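Local coordinates for solute-binding protein (Thermoactinomyces vulgaris, PDB 2ZYO) that binds maltodextrins such as maltotetraose and cyclodextrins, and probably delivers them to a membrane transporter for uptake, at residues E129-I134 / A244-P249; L133-K138 / G263-P268. All blocks are in the same frame, centred on the assembly; numbering follows the deposited sequence.

Interaction 1: E129-I134 / A244-P249; sequences ESVALI and AVINGP. With GLC (alpha-D-glucopyranose), chain B.
Ala-244 lays its CB against CD1 of Leu-133, at 4.0 Å, beside an antiparallel ladder. Val-245 is gripped through its backbone: its N reaches Ile-134 O at 2.8 Å, and its O accepts from Ile-134 N. Its CG2 rests on CB of Ile-134, on the face covered by helix 230-238. Ile-246 turns to the other face, where its side chain slants over that of Val-131, CG2 to CG2 at 3.9 Å, and its CG1 meets Leu-133 CD1; Phe-179 of helix 174-183 packs there. These strands, 120-136 and 242-247, are neighbours in the mixed sheet of a periplasmic-binding-protein fold. At Asn-247 the pairing ends with Ala-132: Asn-247 N reaches Ala-132 O at 3.2 Å, while Ala-132 N meets Asn-247 O at 3.0 Å from 38° above the carbonyl plane. CG1 of Ile-134 sits beside its backbone N (chi1 -55°), and the extended next torsion takes CD1 to 3.7 Å from CB of Asn-247, whose amide is held by Tyr-255 and Tyr-176. Gly-248 N lies against CG1 of Val-131. Pro-249 sets CD 3.3 Å from Ser-130 O and CG against CB of Glu-129, whose extended chain carries OE2 to glucose O2, a donor at 3.1 Å.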
loop_
_atom_site.group_PDB
_atom_site.type_symbol
_atom_site.label_atom_id
_atom_site.label_comp_id
_atom_site.label_asym_id
_atom_site.label_seq_id
_atom_site.Cartn_x
_atom_site.Cartn_y
_atom_site.Cartn_z
ATOM N N GLU A 129 -0.125 -2.174 -4.367
ATOM C CA GLU A 129 1.314 -2.091 -4.120
ATOM C C GLU A 129 1.727 -2.897 -2.890
ATOM O O GLU A 129 0.956 -3.046 -1.941
ATOM C CB GLU A 129 1.768 -0.631 -3.980
ATOM C CG GLU A 129 1.098 0.143 -2.845
ATOM C CD GLU A 129 1.639 1.555 -2.667
ATOM O OE1 GLU A 129 2.069 2.175 -3.662
ATOM O OE2 GLU A 129 1.614 2.047 -1.518
ATOM N N SER A 130 2.950 -3.417 -2.932
ATOM C CA SER A 130 3.570 -4.109 -1.807
ATOM C C SER A 130 5.076 -3.972 -1.929
ATOM O O SER A 130 5.597 -3.831 -3.034
ATOM C CB SER A 130 3.199 -5.595 -1.824
ATOM O OG SER A 130 3.958 -6.330 -0.875
ATOM N N VAL A 131 5.780 -4.028 -0.802
ATOM C CA VAL A 131 7.232 -4.194 -0.858
ATOM C C VAL A 131 7.555 -5.598 -1.363
ATOM O O VAL A 131 6.715 -6.501 -1.313
ATOM C CB VAL A 131 7.948 -3.924 0.503
ATOM C CG1 VAL A 131 7.707 -2.494 0.971
ATOM C CG2 VAL A 131 7.536 -4.929 1.573
ATOM N N ALA A 132 8.767 -5.761 -1.874
ATOM C CA ALA A 132 9.281 -7.064 -2.289
ATOM C C ALA A 132 10.794 -6.979 -2.248
ATOM O O ALA A 132 11.345 -5.948 -1.847
ATOM C CB ALA A 132 8.789 -7.424 -3.689
ATOM N N LEU A 133 11.467 -8.050 -2.657
ATOM C CA LEU A 133 12.923 -8.039 -2.713
ATOM C C LEU A 133 13.374 -7.486 -4.059
ATOM O O LEU A 133 13.252 -8.155 -5.090
ATOM C CB LEU A 133 13.499 -9.437 -2.464
ATOM C CG LEU A 133 14.990 -9.488 -2.112
ATOM C CD1 LEU A 133 15.261 -8.923 -0.720
ATOM C CD2 LEU A 133 15.506 -10.909 -2.227
ATOM N N ILE A 134 13.865 -6.250 -4.040
ATOM C CA ILE A 134 14.398 -5.610 -5.240
ATOM C C ILE A 134 15.904 -5.805 -5.226
ATOM O O ILE A 134 16.562 -5.483 -4.237
ATOM C CB ILE A 134 14.067 -4.102 -5.289
ATOM C CG1 ILE A 134 12.554 -3.871 -5.160
ATOM C CG2 ILE A 134 14.604 -3.476 -6.575
ATOM C CD1 ILE A 134 12.161 -2.405 -4.974
ATOM N N ALA A 244 20.667 -6.206 -2.599
ATOM C CA ALA A 244 19.216 -6.291 -2.468
ATOM C C ALA A 244 18.665 -5.308 -1.445
ATOM O O ALA A 244 19.300 -5.033 -0.425
ATOM C CB ALA A 244 18.798 -7.713 -2.109
ATOM N N VAL A 245 17.484 -4.772 -1.742
ATOM C CA VAL A 245 16.722 -3.976 -0.787
ATOM C C VAL A 245 15.316 -4.555 -0.644
ATOM O O VAL A 245 14.868 -5.331 -1.493
ATOM C CB VAL A 245 16.630 -2.470 -1.193
ATOM C CG1 VAL A 245 18.019 -1.850 -1.341
ATOM C CG2 VAL A 245 15.812 -2.281 -2.471
ATOM N N ILE A 246 14.641 -4.197 0.445
ATOM C CA ILE A 246 13.216 -4.467 0.579
ATOM C C ILE A 246 12.509 -3.129 0.400
ATOM O O ILE A 246 12.638 -2.231 1.232
ATOM C CB ILE A 246 12.856 -5.122 1.934
ATOM C CG1 ILE A 246 13.565 -6.473 2.076
ATOM C CG2 ILE A 246 11.339 -5.291 2.060
ATOM C CD1 ILE A 246 13.408 -7.130 3.430
ATOM N N ASN A 247 11.790 -2.992 -0.711
ATOM C CA ASN A 247 11.136 -1.735 -1.051
ATOM C C ASN A 247 10.003 -1.970 -2.039
ATOM O O ASN A 247 9.840 -3.080 -2.546
ATOM C CB ASN A 247 12.158 -0.745 -1.626
ATOM C CG ASN A 247 11.801 0.704 -1.340
ATOM O OD1 ASN A 247 10.739 1.007 -0.784
ATOM N ND2 ASN A 247 12.698 1.613 -1.715
ATOM N N GLY A 248 9.219 -0.927 -2.297
ATOM C CA GLY A 248 8.056 -1.036 -3.168
ATOM C C GLY A 248 8.283 -0.525 -4.578
ATOM O O GLY A 248 9.361 -0.019 -4.893
ATOM N N PRO A 249 7.260 -0.658 -5.437
ATOM C CA PRO A 249 7.315 -0.286 -6.855
ATOM C C PRO A 249 7.602 1.197 -7.098
ATOM O O PRO A 249 8.068 1.562 -8.180
ATOM C CB PRO A 249 5.919 -0.653 -7.371
ATOM C CG PRO A 249 5.059 -0.712 -6.159
ATOM C CD PRO A 249 5.945 -1.211 -5.070
HETATM C C1 GLC B . 5.600 3.871 0.566
HETATM C C2 GLC B . 4.065 3.709 0.702
HETATM C C3 GLC B . 3.503 4.336 1.996
HETATM C C4 GLC B . 4.365 3.988 3.210
HETATM C C5 GLC B . 5.829 4.308 2.914
HETATM C C6 GLC B . 6.759 3.986 4.073
HETATM O O1 GLC B . 5.951 5.165 0.220
HETATM O O2 GLC B . 3.409 4.281 -0.428
HETATM O O3 GLC B . 2.183 3.860 2.219
HETATM O O4 GLC B . 3.922 4.753 4.347
HETATM O O5 GLC B . 6.272 3.528 1.787
HETATM O O6 GLC B . 7.084 5.150 4.819
#

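Interaction 2: L133-K138 / G263-P268; sequences LIYNKK and GVAPLP
Tyr-135 and Gly-263 are joined by two nearly straight backbone bonds: Tyr-135 N to Gly-263 O, 2.8 Å, and Gly-263 N to Tyr-135 O, 2.9 Å, with an angle of 178° at the hydrogen. Leu-133 and Ala-265 form a second hydrogen-bonded pair, Leu-133 N reaching Ala-265 O at 2.8 Å in a more bent bond (148°) and Ala-265 N returning to Leu-133 O. A water extends this polar network. It gives a hydrogen bond to Val-264 O and pairs with Tyr-135 OH at 2.8 Å, lying in the plane of the phenol at its edge. The ring gets there because CG of Tyr-135 sits between backbone N and carbonyl carbon (chi1 62°), which folds the phenol back across the neighbouring strand. Gly-263 lies under one ring face in a CH-pi contact, its CA 3.8 Å from the centroid; the lack of a side chain lets the ring lie this close. CE2 of Tyr-135 also approaches CB of Ala-265, and CE of Lys-137 passes 3.8 Å from Gly-263 CA. On the opposite face of the sheet Ile-134 and Val-264 meet loosely, and both lean on Phe-340 of helix 338-344. Beyond the strand, CD2 of Leu-267 packs beside Leu-133 N. An Asx turn, Asn-136 OD1 taking Lys-138 N, closes the end of strand 120-136 in this antiparallel ladder of the solute-binding fold.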
loop_
_atom_site.group_PDB
_atom_site.type_symbol
_atom_site.label_atom_id
_atom_site.label_comp_id
_atom_site.label_asym_id
_atom_site.label_seq_id
_atom_site.Cartn_x
_atom_site.Cartn_y
_atom_site.Cartn_z
ATOM N N LEU A 133 11.467 -8.050 -2.657
ATOM C CA LEU A 133 12.923 -8.039 -2.713
ATOM C C LEU A 133 13.374 -7.486 -4.059
ATOM O O LEU A 133 13.252 -8.155 -5.090
ATOM C CB LEU A 133 13.499 -9.437 -2.464
ATOM C CG LEU A 133 14.990 -9.488 -2.112
ATOM C CD1 LEU A 133 15.261 -8.923 -0.720
ATOM C CD2 LEU A 133 15.506 -10.909 -2.227
ATOM N N ILE A 134 13.865 -6.250 -4.040
ATOM C CA ILE A 134 14.398 -5.610 -5.240
ATOM C C ILE A 134 15.904 -5.805 -5.226
ATOM O O ILE A 134 16.562 -5.483 -4.237
ATOM C CB ILE A 134 14.067 -4.102 -5.289
ATOM C CG1 ILE A 134 12.554 -3.871 -5.160
ATOM C CG2 ILE A 134 14.604 -3.476 -6.575
ATOM C CD1 ILE A 134 12.161 -2.405 -4.974
ATOM N N TYR A 135 16.450 -6.337 -6.315
ATOM C CA TYR A 135 17.872 -6.662 -6.342
ATOM C C TYR A 135 18.613 -6.177 -7.584
ATOM O O TYR A 135 18.017 -5.960 -8.639
ATOM C CB TYR A 135 18.108 -8.160 -6.082
ATOM C CG TYR A 135 17.512 -9.120 -7.093
ATOM C CD1 TYR A 135 18.297 -9.676 -8.100
ATOM C CD2 TYR A 135 16.171 -9.504 -7.017
ATOM C CE1 TYR A 135 17.763 -10.570 -9.021
ATOM C CE2 TYR A 135 15.627 -10.399 -7.934
ATOM C CZ TYR A 135 16.428 -10.928 -8.930
ATOM O OH TYR A 135 15.895 -11.815 -9.834
ATOM N N ASN A 136 19.918 -5.980 -7.418
ATOM C CA ASN A 136 20.808 -5.582 -8.493
ATOM C C ASN A 136 21.317 -6.839 -9.191
ATOM O O ASN A 136 22.059 -7.620 -8.597
ATOM C CB ASN A 136 21.973 -4.771 -7.908
ATOM C CG ASN A 136 22.904 -4.206 -8.969
ATOM O OD1 ASN A 136 23.025 -4.742 -10.070
ATOM N ND2 ASN A 136 23.589 -3.123 -8.623
ATOM N N LYS A 137 20.912 -7.025 -10.448
ATOM C CA LYS A 137 21.234 -8.243 -11.206
ATOM C C LYS A 137 22.733 -8.460 -11.448
ATOM O O LYS A 137 23.160 -9.571 -11.769
ATOM C CB LYS A 137 20.460 -8.281 -12.531
ATOM C CG LYS A 137 18.982 -8.615 -12.368
ATOM C CD LYS A 137 18.267 -8.611 -13.713
ATOM C CE LYS A 137 16.877 -9.223 -13.608
ATOM N NZ LYS A 137 16.227 -9.345 -14.943
ATOM N N LYS A 138 23.526 -7.403 -11.283
ATOM C CA LYS A 138 24.982 -7.512 -11.389
ATOM C C LYS A 138 25.616 -8.033 -10.098
ATOM O O LYS A 138 26.797 -8.405 -10.084
ATOM C CB LYS A 138 25.601 -6.163 -11.775
ATOM C CG LYS A 138 25.227 -5.680 -13.168
ATOM C CD LYS A 138 25.911 -4.365 -13.503
ATOM C CE LYS A 138 25.413 -3.809 -14.827
ATOM N NZ LYS A 138 25.960 -2.448 -15.094
ATOM N N GLY A 263 16.066 -6.563 -10.654
ATOM C CA GLY A 263 15.225 -7.746 -10.526
ATOM C C GLY A 263 14.300 -7.573 -9.336
ATOM O O GLY A 263 14.614 -6.823 -8.408
ATOM N N VAL A 264 13.154 -8.249 -9.367
ATOM C CA VAL A 264 12.203 -8.222 -8.252
ATOM C C VAL A 264 11.662 -9.621 -7.967
ATOM O O VAL A 264 11.160 -10.299 -8.868
ATOM C CB VAL A 264 11.013 -7.252 -8.503
ATOM C CG1 VAL A 264 10.123 -7.163 -7.265
ATOM C CG2 VAL A 264 11.508 -5.862 -8.892
ATOM N N ALA A 265 11.765 -10.038 -6.711
ATOM C CA ALA A 265 11.251 -11.333 -6.276
ATOM C C ALA A 265 10.429 -11.171 -5.001
ATOM O O ALA A 265 10.610 -10.196 -4.271
ATOM C CB ALA A 265 12.406 -12.303 -6.048
ATOM N N PRO A 266 9.518 -12.127 -4.723
ATOM C CA PRO A 266 8.827 -12.080 -3.435
ATOM C C PRO A 266 9.838 -12.247 -2.311
ATOM O O PRO A 266 10.922 -12.793 -2.536
ATOM C CB PRO A 266 7.904 -13.302 -3.471
ATOM C CG PRO A 266 7.822 -13.703 -4.890
ATOM C CD PRO A 266 9.091 -13.275 -5.543
ATOM N N LEU A 267 9.492 -11.777 -1.117
ATOM C CA LEU A 267 10.341 -12.000 0.047
ATOM C C LEU A 267 10.483 -13.498 0.298
ATOM O O LEU A 267 9.522 -14.252 0.103
ATOM C CB LEU A 267 9.771 -11.303 1.283
ATOM C CG LEU A 267 9.626 -9.778 1.238
ATOM C CD1 LEU A 267 9.047 -9.271 2.547
ATOM C CD2 LEU A 267 10.958 -9.095 0.939
ATOM N N PRO A 268 11.691 -13.938 0.696
ATOM C CA PRO A 268 11.936 -15.345 1.007
ATOM C C PRO A 268 10.995 -15.860 2.091
ATOM O O PRO A 268 10.567 -15.092 2.955
ATOM C CB PRO A 268 13.378 -15.335 1.517
ATOM C CG PRO A 268 14.002 -14.150 0.863
ATOM C CD PRO A 268 12.913 -13.126 0.854
HETATM O O HOH W 1 13.112 -12.375 -9.637
#

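How the interactions relate
Strand 120-136 is common to both interactions: it pairs with 242-247 on one edge in interaction 1 and with 262-265 on the other in interaction 2, so Leu-133 and Ile-134 have neighbours on both flanks. The centres lie 8 Å apart and the contacts touch directly. CB of Ala-132 is 3.4 Å from Ala-265 O. Leu-267, just after strand 262-265, reaches Ile-246 of strand 242-247, its CD2 lying 3.9 Å from Ile-246 CG1. Phe-340 packs on residues of both contacts. Interaction 1 reaches the glycan pocket through Glu-129, beside Trp-250; the shared Ile-134 has its side chain about 11 Å from a bound glucose, and interaction 2 runs on from there.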